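Local coordinates for BolA like protein (PDB 4PUG), which may act, alone or with a glutaredoxin, as a redox-regulated transcriptional regulator or a regulator of iron-sulfur cluster biogenesis, and binds a labile cluster in glutaredoxin heterodimers, at residues S8-K13 / L23-V28; E12-E17 / Y70-E75; F48-V53 / H82-V87; V63-L68 / I86-P91. All blocks are in the same frame, centred on the assembly; numbering follows the deposited sequence.

Interaction 1: residues S8-K13 / L23-V28; sequences SRMREK and LVIEDV
An alpha-beta hairpin of the BolA fold brings Arg-11 and Met-10 of helix 6-18 onto Leu-23 and Ile-25 of strand 22-27, which runs back almost antiparallel to the helix (164°). Ile-25 carries most of the apolar contact. Its CD1 is pushed against the helix backbone, 3.4 Å from Arg-11 N, while its other branch, CG2, lies 3.6 Å from the terminal methyl CE of Met-10. A beta-branched residue suits this place because one arm can meet the backbone while the other meets a side chain. The flexible thioether of Met-10 bends at chi3 (-53°), which turns CE back to Ile-25. Arg-11 works along the border of the contact. With CG anti to the backbone N and a bend at chi3, its chain passes Leu-23 in the opposite direction, and NH1 donates to the Leu-23 carbonyl O at 3.1 Å (N-H...O 159°). That oxygen lies near the guanidinium plane, whereas NH1 stands above the carbonyl plane; NH2 adds a weak second bond. Ile-25 CG1 lies over one guanidinium face. Farther in, Leu-23 and Ile-25 also meet Leu-14, Met-10 reaches Phe-48 and Leu-73, and strand 22-27 pairs with strand 47-53.

Interaction 2: residues E12-E17 / Y70-E75; sequences EKLQKE and YHLLRE
Leu-72, the last residue of helix 62-72, wedges its forked tip against helix 6-18 and forms the tight part of this contact. Its CD2 touches Glu-17 CG at 3.7 Å and its CD1 touches Glu-17 CB at 3.8 Å, so the acid meets the leucine through its methylenes. Leu-14 CD2 completes the apolar patch, lying 4.2 Å from Leu-72 CD1 and 4.4 Å from Leu-73 CD2; branched leucine methyls suit this seam between helix 6-18 and the 62-72/74-78 junction. The outer side is looser and polar. Here the Lys-13 chain, bent at chi2 (128°), runs over the carbonyl of Leu-72 and brings CE within 3.1 Å of its O. A water accepts a bond from Glu-75 N and a weak one from Lys-13 NZ, bridging to helix 74-78. Lys-16 NZ makes a salt bridge with Glu-17 OE2. Long amphipathic chains thus let the margin combine methylene packing with charge, and the ammonium of Lys-13 probably interacts favourably with the electronegative end of helix 62-72.

Interaction 3: residues F48-V53 / H82-V87; sequences FNVKIV and HALSIV
Between residues 48-53 and 82-87, which run parallel with Phe-48 beside Leu-84, five backbone hydrogen bonds form. Phe-48 N donates to Ala-83 O, Ser-85 N to Phe-48 O, Val-50 N to Ser-85 O, Val-87 N to Val-50 O, and Ile-52 N to Val-87 O, each at 2.9 Å. All five are nearly straight, and Ile-52 with Lys-89 carries the pairing on. CA-H...O contacts supplement them, the shortest from Lys-51 CA to Val-87 O at 3.3 Å. The strands belong to the three-stranded mixed sheet of the BolA domain: strand 47-53 lies in the middle, and helices 62-72 and 74-78 intervene before strand 83-89, making a beta-alpha-beta crossover. Apolar contacts occupy the face that carries Phe-48, Val-50, Leu-84 and Ile-86. Val-50 CG2 meets Leu-84 CD1 at 3.6 Å, a compact valine beside a longer leucine, and Leu-14 and Leu-73 cover this layer. The face carrying Asn-49, Ser-85, Lys-51 and Val-87 is largely polar. Asn-49, with CG anti to its carbonyl carbon (chi1 -65°), brings OD1 to 3.2 Å from Ser-85 CB, while ND2 donates to Glu-26. Lys-51 CG lies 4.3 Å from CB of exposed Val-87, a beta-branched residue suited to a strand.

Interaction 4: residues V63-L68 / I86-P91; sequences VKRHRL and IVSKTP
The imidazole of His-66 has Ile-86 CB over one face, in a CH-pi contact 3.9 Å from the ring centroid, and a water in plane at its edge. The Ser-88 hydroxyl also sits near the ring plane, with OG 3.1 Å from His-66 CD2. Water links ring and strand: it lies 3.0 Å from His-66 NE2 and accepts a bond from Ser-88 N at 2.8 Å. Histidine suits this position by offering a flat surface to an aliphatic side chain and a polar edge to water. The guanidinium of Arg-65 receives Ser-88 O at its edge, near its plane; NH1 donates to that oxygen at 3.0 Å, tilted 28° from the carbonyl plane. An extended chain from CG to NE carries the group out to the strand, and on the way Arg-65 CB passes 3.4 Å from Ser-88 OG, where a small side chain leaves room for the helix. Second partners hold the buried arginine: Glu-93 forms a salt bridge with NH1, and Met-60 O accepts from NE. Thr-90 CG2 lies 3.9 Å from NH2. Helix 62-72 packs across strand 83-89, which follows it in the chain after helix 74-78, as expected for a beta-alpha-beta crossover in the BolA fold.

In the fold
All four contacts belong to one compact alpha/beta domain, in which helices 6-18, 62-72 and 74-78 lie on one side of a three-stranded sheet. Interactions 1 and 2 start on the same helix 6-18, their centres about 9 Å apart. Interaction 1 closes before interactions 3 and 4 open, whereas interaction 2 alternates with both along the chain. Backbone bonds between strands 22-27 and 47-53 tie interaction 3 to interaction 1. Interactions 3 and 4 end on the same strand 83-89, and interaction 4 shares helix 62-72 with interaction 2. Interactions 1 and 4 stand about 15 Å apart, centre to centre, without touching. Early and late parts of the sequence are thus knitted into a single BolA domain.

Interaction 1: residues S8-K13 / L23-V28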
loop_
_atom_site.group_PDB
_atom_site.type_symbol
_atom_site.label_atom_id
_atom_site.label_comp_id
_atom_site.label_asym_id
_atom_site.label_seq_id
_atom_site.Cartn_x
_atom_site.Cartn_y
_atom_site.Cartn_z
ATOM N N SER A 8 -6.017 1.690 6.813
ATOM C CA SER A 8 -6.127 3.098 7.170
ATOM C C SER A 8 -4.764 3.766 7.330
ATOM O O SER A 8 -4.575 4.889 6.871
ATOM C CB SER A 8 -6.948 3.279 8.448
ATOM O OG SER A 8 -6.296 2.705 9.563
ATOM N N ARG A 9 -3.823 3.087 7.984
ATOM C CA ARG A 9 -2.489 3.655 8.182
ATOM C C ARG A 9 -1.809 3.884 6.846
ATOM O O ARG A 9 -1.246 4.947 6.598
ATOM C CB ARG A 9 -1.617 2.749 9.058
ATOM C CG ARG A 9 -2.045 2.674 10.512
ATOM C CD ARG A 9 -0.956 2.072 11.390
ATOM N NE ARG A 9 -0.575 0.728 10.964
ATOM C CZ ARG A 9 -1.202 -0.381 11.340
ATOM N NH1 ARG A 9 -2.251 -0.310 12.149
ATOM N NH2 ARG A 9 -0.785 -1.562 10.906
ATOM N N MET A 10 -1.869 2.875 5.986
ATOM C CA MET A 10 -1.302 2.988 4.651
ATOM C C MET A 10 -1.933 4.132 3.867
ATOM O O MET A 10 -1.222 4.920 3.248
ATOM C CB MET A 10 -1.427 1.670 3.887
ATOM C CG MET A 10 -0.619 0.541 4.499
ATOM S SD MET A 10 -0.759 -1.018 3.605
ATOM C CE MET A 10 -2.530 -1.218 3.536
ATOM N N ARG A 11 -3.259 4.235 3.900
ATOM C CA ARG A 11 -3.931 5.331 3.200
ATOM C C ARG A 11 -3.508 6.695 3.729
ATOM O O ARG A 11 -3.220 7.598 2.948
ATOM C CB ARG A 11 -5.456 5.205 3.258
ATOM C CG ARG A 11 -6.166 6.350 2.544
ATOM C CD ARG A 11 -7.644 6.073 2.351
ATOM N NE ARG A 11 -7.871 4.842 1.600
ATOM C CZ ARG A 11 -7.835 4.755 0.274
ATOM N NH1 ARG A 11 -7.573 5.827 -0.460
ATOM N NH2 ARG A 11 -8.057 3.589 -0.319
ATOM N N GLU A 12 -3.473 6.838 5.050
ATOM C CA GLU A 12 -3.074 8.092 5.679
ATOM C C GLU A 12 -1.666 8.480 5.257
ATOM O O GLU A 12 -1.440 9.587 4.771
ATOM C CB GLU A 12 -3.163 7.991 7.207
ATOM C CG GLU A 12 -2.833 9.289 7.945
ATOM C CD GLU A 12 -1.367 9.398 8.339
ATOM O OE1 GLU A 12 -0.622 8.417 8.139
ATOM O OE2 GLU A 12 -0.958 10.462 8.852
ATOM N N LYS A 13 -0.728 7.554 5.437
ATOM C CA LYS A 13 0.666 7.787 5.071
ATOM C C LYS A 13 0.848 8.152 3.599
ATOM O O LYS A 13 1.442 9.177 3.283
ATOM C CB LYS A 13 1.529 6.571 5.409
ATOM C CG LYS A 13 3.000 6.795 5.130
ATOM C CD LYS A 13 3.851 6.458 6.339
ATOM C CE LYS A 13 5.260 7.006 6.179
ATOM N NZ LYS A 13 6.182 6.508 7.239
ATOM N N LEU A 23 -5.858 6.953 -5.287
ATOM C CA LEU A 23 -5.241 6.020 -4.352
ATOM C C LEU A 23 -6.135 4.817 -4.071
ATOM O O LEU A 23 -7.153 4.928 -3.383
ATOM C CB LEU A 23 -4.861 6.732 -3.051
ATOM C CG LEU A 23 -4.157 5.881 -1.992
ATOM C CD1 LEU A 23 -2.950 5.164 -2.584
ATOM C CD2 LEU A 23 -3.743 6.750 -0.817
ATOM N N VAL A 24 -5.746 3.669 -4.616
ATOM C CA VAL A 24 -6.463 2.422 -4.386
ATOM C C VAL A 24 -5.653 1.501 -3.480
ATOM O O VAL A 24 -4.515 1.151 -3.792
ATOM C CB VAL A 24 -6.765 1.686 -5.705
ATOM C CG1 VAL A 24 -7.650 0.475 -5.441
ATOM C CG2 VAL A 24 -7.429 2.627 -6.697
ATOM N N ILE A 25 -6.245 1.119 -2.355
ATOM C CA ILE A 25 -5.602 0.196 -1.431
ATOM C C ILE A 25 -6.481 -1.034 -1.233
ATOM O O ILE A 25 -7.429 -1.021 -0.446
ATOM C CB ILE A 25 -5.286 0.871 -0.085
ATOM C CG1 ILE A 25 -4.350 2.060 -0.306
ATOM C CG2 ILE A 25 -4.667 -0.126 0.880
ATOM C CD1 ILE A 25 -3.765 2.623 0.957
ATOM N N GLU A 26 -6.157 -2.093 -1.968
ATOM C CA GLU A 26 -6.975 -3.296 -1.998
ATOM C C GLU A 26 -6.386 -4.406 -1.138
ATOM O O GLU A 26 -5.257 -4.850 -1.366
ATOM C CB GLU A 26 -7.132 -3.792 -3.436
ATOM C CG GLU A 26 -8.064 -4.982 -3.579
ATOM C CD GLU A 26 -8.024 -5.589 -4.967
ATOM O OE1 GLU A 26 -6.959 -5.521 -5.617
ATOM O OE2 GLU A 26 -9.056 -6.133 -5.408
ATOM N N ASP A 27 -7.165 -4.847 -0.155
ATOM C CA ASP A 27 -6.797 -5.968 0.699
ATOM C C ASP A 27 -7.219 -7.267 0.019
ATOM O O ASP A 27 -8.406 -7.499 -0.206
ATOM C CB ASP A 27 -7.491 -5.840 2.062
ATOM C CG ASP A 27 -6.906 -6.771 3.116
ATOM O OD1 ASP A 27 -6.294 -7.794 2.749
ATOM O OD2 ASP A 27 -7.067 -6.482 4.320
ATOM N N VAL A 28 -6.243 -8.104 -0.317
ATOM C CA VAL A 28 -6.526 -9.419 -0.882
ATOM C C VAL A 28 -5.947 -10.531 -0.009
ATOM O O VAL A 28 -5.654 -11.624 -0.496
ATOM C CB VAL A 28 -5.980 -9.558 -2.320
ATOM C CG1 VAL A 28 -6.806 -8.725 -3.291
ATOM C CG2 VAL A 28 -4.511 -9.163 -2.376
#

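Interaction 2: residues E12-E17 / Y70-E75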
loop_
_atom_site.group_PDB
_atom_site.type_symbol
_atom_site.label_atom_id
_atom_site.label_comp_id
_atom_site.label_asym_id
_atom_site.label_seq_id
_atom_site.Cartn_x
_atom_site.Cartn_y
_atom_site.Cartn_z
ATOM N N GLU A 12 -3.473 6.838 5.050
ATOM C CA GLU A 12 -3.074 8.092 5.679
ATOM C C GLU A 12 -1.666 8.480 5.257
ATOM O O GLU A 12 -1.440 9.587 4.771
ATOM C CB GLU A 12 -3.163 7.991 7.207
ATOM C CG GLU A 12 -2.833 9.289 7.945
ATOM C CD GLU A 12 -1.367 9.398 8.339
ATOM O OE1 GLU A 12 -0.622 8.417 8.139
ATOM O OE2 GLU A 12 -0.958 10.462 8.852
ATOM N N LYS A 13 -0.728 7.554 5.437
ATOM C CA LYS A 13 0.666 7.787 5.071
ATOM C C LYS A 13 0.848 8.152 3.599
ATOM O O LYS A 13 1.442 9.177 3.283
ATOM C CB LYS A 13 1.529 6.571 5.409
ATOM C CG LYS A 13 3.000 6.795 5.130
ATOM C CD LYS A 13 3.851 6.458 6.339
ATOM C CE LYS A 13 5.260 7.006 6.179
ATOM N NZ LYS A 13 6.182 6.508 7.239
ATOM N N LEU A 14 0.332 7.316 2.705
ATOM C CA LEU A 14 0.482 7.555 1.270
ATOM C C LEU A 14 -0.168 8.861 0.822
ATOM O O LEU A 14 0.446 9.648 0.096
ATOM C CB LEU A 14 -0.073 6.382 0.461
ATOM C CG LEU A 14 0.666 5.059 0.644
ATOM C CD1 LEU A 14 -0.029 3.940 -0.116
ATOM C CD2 LEU A 14 2.117 5.196 0.202
ATOM N N GLN A 15 -1.401 9.092 1.260
ATOM C CA GLN A 15 -2.118 10.308 0.895
ATOM C C GLN A 15 -1.390 11.543 1.409
ATOM O O GLN A 15 -1.312 12.555 0.718
ATOM C CB GLN A 15 -3.548 10.280 1.432
ATOM C CG GLN A 15 -4.422 11.385 0.887
ATOM C CD GLN A 15 -4.629 11.272 -0.611
ATOM O OE1 GLN A 15 -4.925 10.194 -1.128
ATOM N NE2 GLN A 15 -4.470 12.385 -1.319
ATOM N N LYS A 16 -0.850 11.455 2.621
ATOM C CA LYS A 16 -0.116 12.578 3.196
ATOM C C LYS A 16 1.196 12.854 2.458
ATOM O O LYS A 16 1.506 14.002 2.147
ATOM C CB LYS A 16 0.146 12.375 4.696
ATOM C CG LYS A 16 0.914 13.529 5.333
ATOM C CD LYS A 16 0.789 13.542 6.848
ATOM C CE LYS A 16 1.628 12.454 7.492
ATOM N NZ LYS A 16 2.897 12.996 8.052
ATOM N N GLU A 17 1.961 11.807 2.165
ATOM C CA GLU A 17 3.285 11.995 1.569
ATOM C C GLU A 17 3.289 12.290 0.065
ATOM O O GLU A 17 4.124 13.055 -0.417
ATOM C CB GLU A 17 4.208 10.812 1.884
ATOM C CG GLU A 17 4.606 10.722 3.349
ATOM C CD GLU A 17 5.032 12.065 3.912
ATOM O OE1 GLU A 17 5.853 12.750 3.265
ATOM O OE2 GLU A 17 4.537 12.438 4.997
ATOM N N TYR A 70 8.025 1.805 -1.027
ATOM C CA TYR A 70 8.480 0.797 -0.069
ATOM C C TYR A 70 9.053 1.445 1.185
ATOM O O TYR A 70 8.851 0.954 2.294
ATOM C CB TYR A 70 9.522 -0.137 -0.695
ATOM C CG TYR A 70 8.959 -1.465 -1.153
ATOM C CD1 TYR A 70 9.151 -2.623 -0.409
ATOM C CD2 TYR A 70 8.235 -1.559 -2.330
ATOM C CE1 TYR A 70 8.632 -3.839 -0.829
ATOM C CE2 TYR A 70 7.715 -2.766 -2.755
ATOM C CZ TYR A 70 7.915 -3.901 -2.003
ATOM O OH TYR A 70 7.393 -5.099 -2.433
ATOM N N HIS A 71 9.768 2.550 0.999
ATOM C CA HIS A 71 10.318 3.302 2.116
ATOM C C HIS A 71 9.207 3.857 2.999
ATOM O O HIS A 71 9.290 3.796 4.224
ATOM C CB HIS A 71 11.200 4.442 1.615
ATOM C CG HIS A 71 11.592 5.410 2.687
ATOM N ND1 HIS A 71 12.528 5.111 3.654
ATOM C CD2 HIS A 71 11.165 6.665 2.954
ATOM C CE1 HIS A 71 12.666 6.142 4.467
ATOM N NE2 HIS A 71 11.848 7.100 4.063
ATOM N N LEU A 72 8.165 4.397 2.374
ATOM C CA LEU A 72 7.035 4.935 3.128
ATOM C C LEU A 72 6.281 3.856 3.910
ATOM O O LEU A 72 5.669 4.140 4.938
ATOM C CB LEU A 72 6.073 5.684 2.202
ATOM C CG LEU A 72 6.637 6.951 1.555
ATOM C CD1 LEU A 72 5.636 7.540 0.574
ATOM C CD2 LEU A 72 7.014 7.970 2.621
ATOM N N LEU A 73 6.334 2.618 3.429
ATOM C CA LEU A 73 5.596 1.530 4.064
ATOM C C LEU A 73 6.492 0.529 4.791
ATOM O O LEU A 73 6.078 -0.601 5.048
ATOM C CB LEU A 73 4.732 0.800 3.032
ATOM C CG LEU A 73 3.620 1.621 2.382
ATOM C CD1 LEU A 73 2.831 0.777 1.395
ATOM C CD2 LEU A 73 2.702 2.212 3.440
ATOM N N ARG A 74 7.708 0.947 5.130
ATOM C CA ARG A 74 8.672 0.054 5.771
ATOM C C ARG A 74 8.188 -0.471 7.122
ATOM O O ARG A 74 8.400 -1.638 7.450
ATOM C CB ARG A 74 10.029 0.743 5.929
ATOM C CG ARG A 74 11.113 -0.158 6.500
ATOM C CD ARG A 74 12.459 0.545 6.517
ATOM N NE ARG A 74 12.886 0.928 5.174
ATOM C CZ ARG A 74 13.517 2.062 4.886
ATOM N NH1 ARG A 74 13.795 2.932 5.848
ATOM N NH2 ARG A 74 13.870 2.328 3.636
ATOM N N GLU A 75 7.541 0.392 7.902
ATOM C CA GLU A 75 7.007 -0.007 9.201
ATOM C C GLU A 75 5.970 -1.114 9.056
ATOM O O GLU A 75 5.954 -2.068 9.835
ATOM C CB GLU A 75 6.391 1.189 9.931
ATOM C CG GLU A 75 5.693 0.825 11.233
ATOM C CD GLU A 75 5.103 2.029 11.939
ATOM O OE1 GLU A 75 4.340 2.784 11.301
ATOM O OE2 GLU A 75 5.403 2.220 13.135
HETATM O O HOH W 1 7.447 3.452 7.946
#

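Interaction 3: residues F48-V53 / H82-V87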
loop_
_atom_site.group_PDB
_atom_site.type_symbol
_atom_site.label_atom_id
_atom_site.label_comp_id
_atom_site.label_asym_id
_atom_site.label_seq_id
_atom_site.Cartn_x
_atom_site.Cartn_y
_atom_site.Cartn_z
ATOM N N PHE A 48 -1.525 -6.769 0.030
ATOM C CA PHE A 48 -2.147 -5.567 -0.522
ATOM C C PHE A 48 -1.712 -5.233 -1.948
ATOM O O PHE A 48 -0.539 -5.363 -2.306
ATOM C CB PHE A 48 -1.903 -4.362 0.391
ATOM C CG PHE A 48 -2.801 -4.324 1.600
ATOM C CD1 PHE A 48 -4.048 -3.724 1.531
ATOM C CD2 PHE A 48 -2.397 -4.884 2.800
ATOM C CE1 PHE A 48 -4.877 -3.683 2.639
ATOM C CE2 PHE A 48 -3.222 -4.850 3.912
ATOM C CZ PHE A 48 -4.465 -4.248 3.830
ATOM N N ASN A 49 -2.685 -4.809 -2.750
ATOM C CA ASN A 49 -2.425 -4.213 -4.051
ATOM C C ASN A 49 -2.669 -2.719 -3.943
ATOM O O ASN A 49 -3.762 -2.290 -3.579
ATOM C CB ASN A 49 -3.348 -4.803 -5.118
ATOM C CG ASN A 49 -3.094 -6.275 -5.367
ATOM O OD1 ASN A 49 -1.949 -6.725 -5.390
ATOM N ND2 ASN A 49 -4.166 -7.036 -5.558
ATOM N N VAL A 50 -1.652 -1.924 -4.248
ATOM C CA VAL A 50 -1.752 -0.478 -4.105
ATOM C C VAL A 50 -1.492 0.231 -5.431
ATOM O O VAL A 50 -0.451 0.037 -6.064
ATOM C CB VAL A 50 -0.770 0.058 -3.042
ATOM C CG1 VAL A 50 -0.914 1.564 -2.894
ATOM C CG2 VAL A 50 -1.007 -0.633 -1.703
ATOM N N LYS A 51 -2.455 1.045 -5.851
ATOM C CA LYS A 51 -2.266 1.898 -7.012
ATOM C C LYS A 51 -2.228 3.355 -6.574
ATOM O O LYS A 51 -3.148 3.842 -5.917
ATOM C CB LYS A 51 -3.365 1.679 -8.052
ATOM C CG LYS A 51 -3.260 2.634 -9.233
ATOM C CD LYS A 51 -4.282 2.334 -10.314
ATOM C CE LYS A 51 -4.128 3.309 -11.473
ATOM N NZ LYS A 51 -4.430 2.684 -12.791
ATOM N N ILE A 52 -1.146 4.041 -6.926
ATOM C CA ILE A 52 -0.964 5.434 -6.551
ATOM C C ILE A 52 -0.720 6.298 -7.784
ATOM O O ILE A 52 0.285 6.138 -8.481
ATOM C CB ILE A 52 0.223 5.606 -5.583
ATOM C CG1 ILE A 52 0.156 4.568 -4.461
ATOM C CG2 ILE A 52 0.246 7.015 -5.013
ATOM C CD1 ILE A 52 1.421 4.480 -3.632
ATOM N N VAL A 53 -1.650 7.209 -8.050
ATOM C CA VAL A 53 -1.498 8.209 -9.097
ATOM C C VAL A 53 -1.256 9.592 -8.481
ATOM O O VAL A 53 -2.179 10.211 -7.906
ATOM C CB VAL A 53 -2.723 8.249 -10.030
ATOM C CG1 VAL A 53 -2.465 9.206 -11.175
ATOM C CG2 VAL A 53 -3.024 6.851 -10.561
ATOM N N HIS A 82 3.033 -8.844 4.459
ATOM C CA HIS A 82 3.865 -9.822 3.769
ATOM C C HIS A 82 4.102 -9.453 2.309
ATOM O O HIS A 82 5.239 -9.465 1.839
ATOM C CB HIS A 82 3.259 -11.224 3.858
ATOM C CG HIS A 82 4.117 -12.288 3.243
ATOM N ND1 HIS A 82 5.210 -12.829 3.889
ATOM C CD2 HIS A 82 4.048 -12.905 2.042
ATOM C CE1 HIS A 82 5.775 -13.735 3.111
ATOM N NE2 HIS A 82 5.088 -13.800 1.982
ATOM N N ALA A 83 3.030 -9.125 1.595
ATOM C CA ALA A 83 3.137 -8.841 0.164
ATOM C C ALA A 83 2.512 -7.509 -0.240
ATOM O O ALA A 83 1.345 -7.235 0.055
ATOM C CB ALA A 83 2.538 -9.978 -0.647
ATOM N N LEU A 84 3.306 -6.694 -0.928
ATOM C CA LEU A 84 2.886 -5.378 -1.386
ATOM C C LEU A 84 3.115 -5.250 -2.888
ATOM O O LEU A 84 4.260 -5.174 -3.336
ATOM C CB LEU A 84 3.685 -4.298 -0.658
ATOM C CG LEU A 84 3.456 -2.852 -1.104
ATOM C CD1 LEU A 84 2.032 -2.435 -0.794
ATOM C CD2 LEU A 84 4.454 -1.917 -0.435
ATOM N N SER A 85 2.032 -5.232 -3.661
ATOM C CA SER A 85 2.119 -5.057 -5.109
ATOM C C SER A 85 1.865 -3.597 -5.466
ATOM O O SER A 85 0.881 -3.017 -5.024
ATOM C CB SER A 85 1.103 -5.955 -5.813
ATOM O OG SER A 85 1.138 -5.777 -7.217
ATOM N N ILE A 86 2.744 -2.999 -6.266
ATOM C CA ILE A 86 2.677 -1.554 -6.486
ATOM C C ILE A 86 2.528 -1.122 -7.941
ATOM O O ILE A 86 3.308 -1.527 -8.803
ATOM C CB ILE A 86 3.916 -0.845 -5.913
ATOM C CG1 ILE A 86 4.111 -1.218 -4.445
ATOM C CG2 ILE A 86 3.787 0.664 -6.063
ATOM C CD1 ILE A 86 5.318 -0.578 -3.827
ATOM N N VAL A 87 1.522 -0.291 -8.199
ATOM C CA VAL A 87 1.436 0.431 -9.461
ATOM C C VAL A 87 1.542 1.917 -9.157
ATOM O O VAL A 87 0.686 2.474 -8.477
ATOM C CB VAL A 87 0.112 0.155 -10.192
ATOM C CG1 VAL A 87 0.053 0.951 -11.490
ATOM C CG2 VAL A 87 -0.045 -1.334 -10.463
#

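Interaction 4: residues V63-L68 / I86-P91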
loop_
_atom_site.group_PDB
_atom_site.type_symbol
_atom_site.label_atom_id
_atom_site.label_comp_id
_atom_site.label_asym_id
_atom_site.label_seq_id
_atom_site.Cartn_x
_atom_site.Cartn_y
_atom_site.Cartn_z
ATOM N N VAL A 63 12.104 2.214 -10.606
ATOM C CA VAL A 63 12.827 1.742 -9.427
ATOM C C VAL A 63 12.784 2.763 -8.289
ATOM O O VAL A 63 12.594 2.398 -7.133
ATOM C CB VAL A 63 14.285 1.299 -9.753
ATOM C CG1 VAL A 63 15.083 2.437 -10.381
ATOM C CG2 VAL A 63 14.985 0.750 -8.506
ATOM N N LYS A 64 12.908 4.043 -8.625
ATOM C CA LYS A 64 12.886 5.103 -7.625
ATOM C C LYS A 64 11.496 5.306 -7.020
ATOM O O LYS A 64 11.368 5.525 -5.812
ATOM C CB LYS A 64 13.387 6.409 -8.232
ATOM C CG LYS A 64 14.090 7.318 -7.257
ATOM C CD LYS A 64 14.419 8.639 -7.914
ATOM C CE LYS A 64 14.353 9.774 -6.911
ATOM N NZ LYS A 64 14.479 11.100 -7.574
ATOM N N ARG A 65 10.465 5.249 -7.863
ATOM C CA ARG A 65 9.079 5.349 -7.406
ATOM C C ARG A 65 8.786 4.244 -6.401
ATOM O O ARG A 65 8.338 4.491 -5.276
ATOM C CB ARG A 65 8.110 5.219 -8.589
ATOM C CG ARG A 65 8.231 6.303 -9.653
ATOM C CD ARG A 65 7.233 6.102 -10.798
ATOM N NE ARG A 65 7.437 7.085 -11.863
ATOM C CZ ARG A 65 6.616 7.270 -12.894
ATOM N NH1 ARG A 65 5.514 6.543 -13.018
ATOM N NH2 ARG A 65 6.901 8.192 -13.803
ATOM N N HIS A 66 9.054 3.013 -6.824
ATOM C CA HIS A 66 8.806 1.853 -5.979
ATOM C C HIS A 66 9.645 1.837 -4.703
ATOM O O HIS A 66 9.170 1.392 -3.658
ATOM C CB HIS A 66 8.979 0.553 -6.762
ATOM C CG HIS A 66 7.826 0.231 -7.650
ATOM N ND1 HIS A 66 7.356 -1.046 -7.835
ATOM C CD2 HIS A 66 7.028 1.034 -8.408
ATOM C CE1 HIS A 66 6.328 -1.033 -8.665
ATOM N NE2 HIS A 66 6.115 0.228 -9.024
ATOM N N ARG A 67 10.885 2.313 -4.780
ATOM C CA ARG A 67 11.716 2.413 -3.581
ATOM C C ARG A 67 11.140 3.444 -2.628
ATOM O O ARG A 67 11.207 3.277 -1.410
ATOM C CB ARG A 67 13.145 2.819 -3.934
ATOM C CG ARG A 67 13.998 1.716 -4.521
ATOM C CD ARG A 67 15.340 2.269 -4.990
ATOM N NE ARG A 67 16.339 2.280 -3.924
ATOM C CZ ARG A 67 16.539 3.291 -3.084
ATOM N NH1 ARG A 67 15.808 4.397 -3.176
ATOM N NH2 ARG A 67 17.475 3.197 -2.148
ATOM N N LEU A 68 10.601 4.522 -3.191
ATOM C CA LEU A 68 9.957 5.555 -2.389
ATOM C C LEU A 68 8.760 4.968 -1.647
ATOM O O LEU A 68 8.651 5.094 -0.420
ATOM C CB LEU A 68 9.526 6.729 -3.268
ATOM C CG LEU A 68 8.705 7.838 -2.607
ATOM C CD1 LEU A 68 9.460 8.458 -1.440
ATOM C CD2 LEU A 68 8.309 8.903 -3.620
ATOM N N ILE A 86 2.744 -2.999 -6.266
ATOM C CA ILE A 86 2.677 -1.554 -6.486
ATOM C C ILE A 86 2.528 -1.122 -7.941
ATOM O O ILE A 86 3.308 -1.527 -8.803
ATOM C CB ILE A 86 3.916 -0.845 -5.913
ATOM C CG1 ILE A 86 4.111 -1.218 -4.445
ATOM C CG2 ILE A 86 3.787 0.664 -6.063
ATOM C CD1 ILE A 86 5.318 -0.578 -3.827
ATOM N N VAL A 87 1.522 -0.291 -8.199
ATOM C CA VAL A 87 1.436 0.431 -9.461
ATOM C C VAL A 87 1.542 1.917 -9.157
ATOM O O VAL A 87 0.686 2.474 -8.477
ATOM C CB VAL A 87 0.112 0.155 -10.192
ATOM C CG1 VAL A 87 0.053 0.951 -11.490
ATOM C CG2 VAL A 87 -0.045 -1.334 -10.463
ATOM N N SER A 88 2.599 2.556 -9.643
ATOM C CA SER A 88 2.831 3.964 -9.340
ATOM C C SER A 88 2.918 4.789 -10.621
ATOM O O SER A 88 3.855 4.634 -11.404
ATOM C CB SER A 88 4.105 4.124 -8.509
ATOM O OG SER A 88 5.205 3.494 -9.142
ATOM N N LYS A 89 1.934 5.660 -10.836
ATOM C CA LYS A 89 1.858 6.425 -12.079
ATOM C C LYS A 89 1.689 7.925 -11.843
ATOM O O LYS A 89 1.402 8.364 -10.728
ATOM C CB LYS A 89 0.705 5.916 -12.954
ATOM C CG LYS A 89 0.557 4.399 -13.008
ATOM C CD LYS A 89 1.722 3.725 -13.723
ATOM C CE LYS A 89 1.659 3.941 -15.226
ATOM N NZ LYS A 89 2.654 3.093 -15.938
ATOM N N THR A 90 1.877 8.705 -12.905
ATOM C CA THR A 90 1.563 10.129 -12.894
ATOM C C THR A 90 0.182 10.315 -13.524
ATOM O O THR A 90 -0.279 9.442 -14.257
ATOM C CB THR A 90 2.619 10.947 -13.677
ATOM O OG1 THR A 90 2.633 10.534 -15.049
ATOM C CG2 THR A 90 4.003 10.749 -13.076
ATOM N N PRO A 91 -0.491 11.440 -13.227
ATOM C CA PRO A 91 -1.802 11.696 -13.838
ATOM C C PRO A 91 -1.754 11.710 -15.364
ATOM O O PRO A 91 -2.733 11.329 -16.005
ATOM C CB PRO A 91 -2.161 13.089 -13.317
ATOM C CG PRO A 91 -1.464 13.183 -12.014
ATOM C CD PRO A 91 -0.168 12.436 -12.189
HETATM O O HOH W 2 4.339 1.093 -11.259
#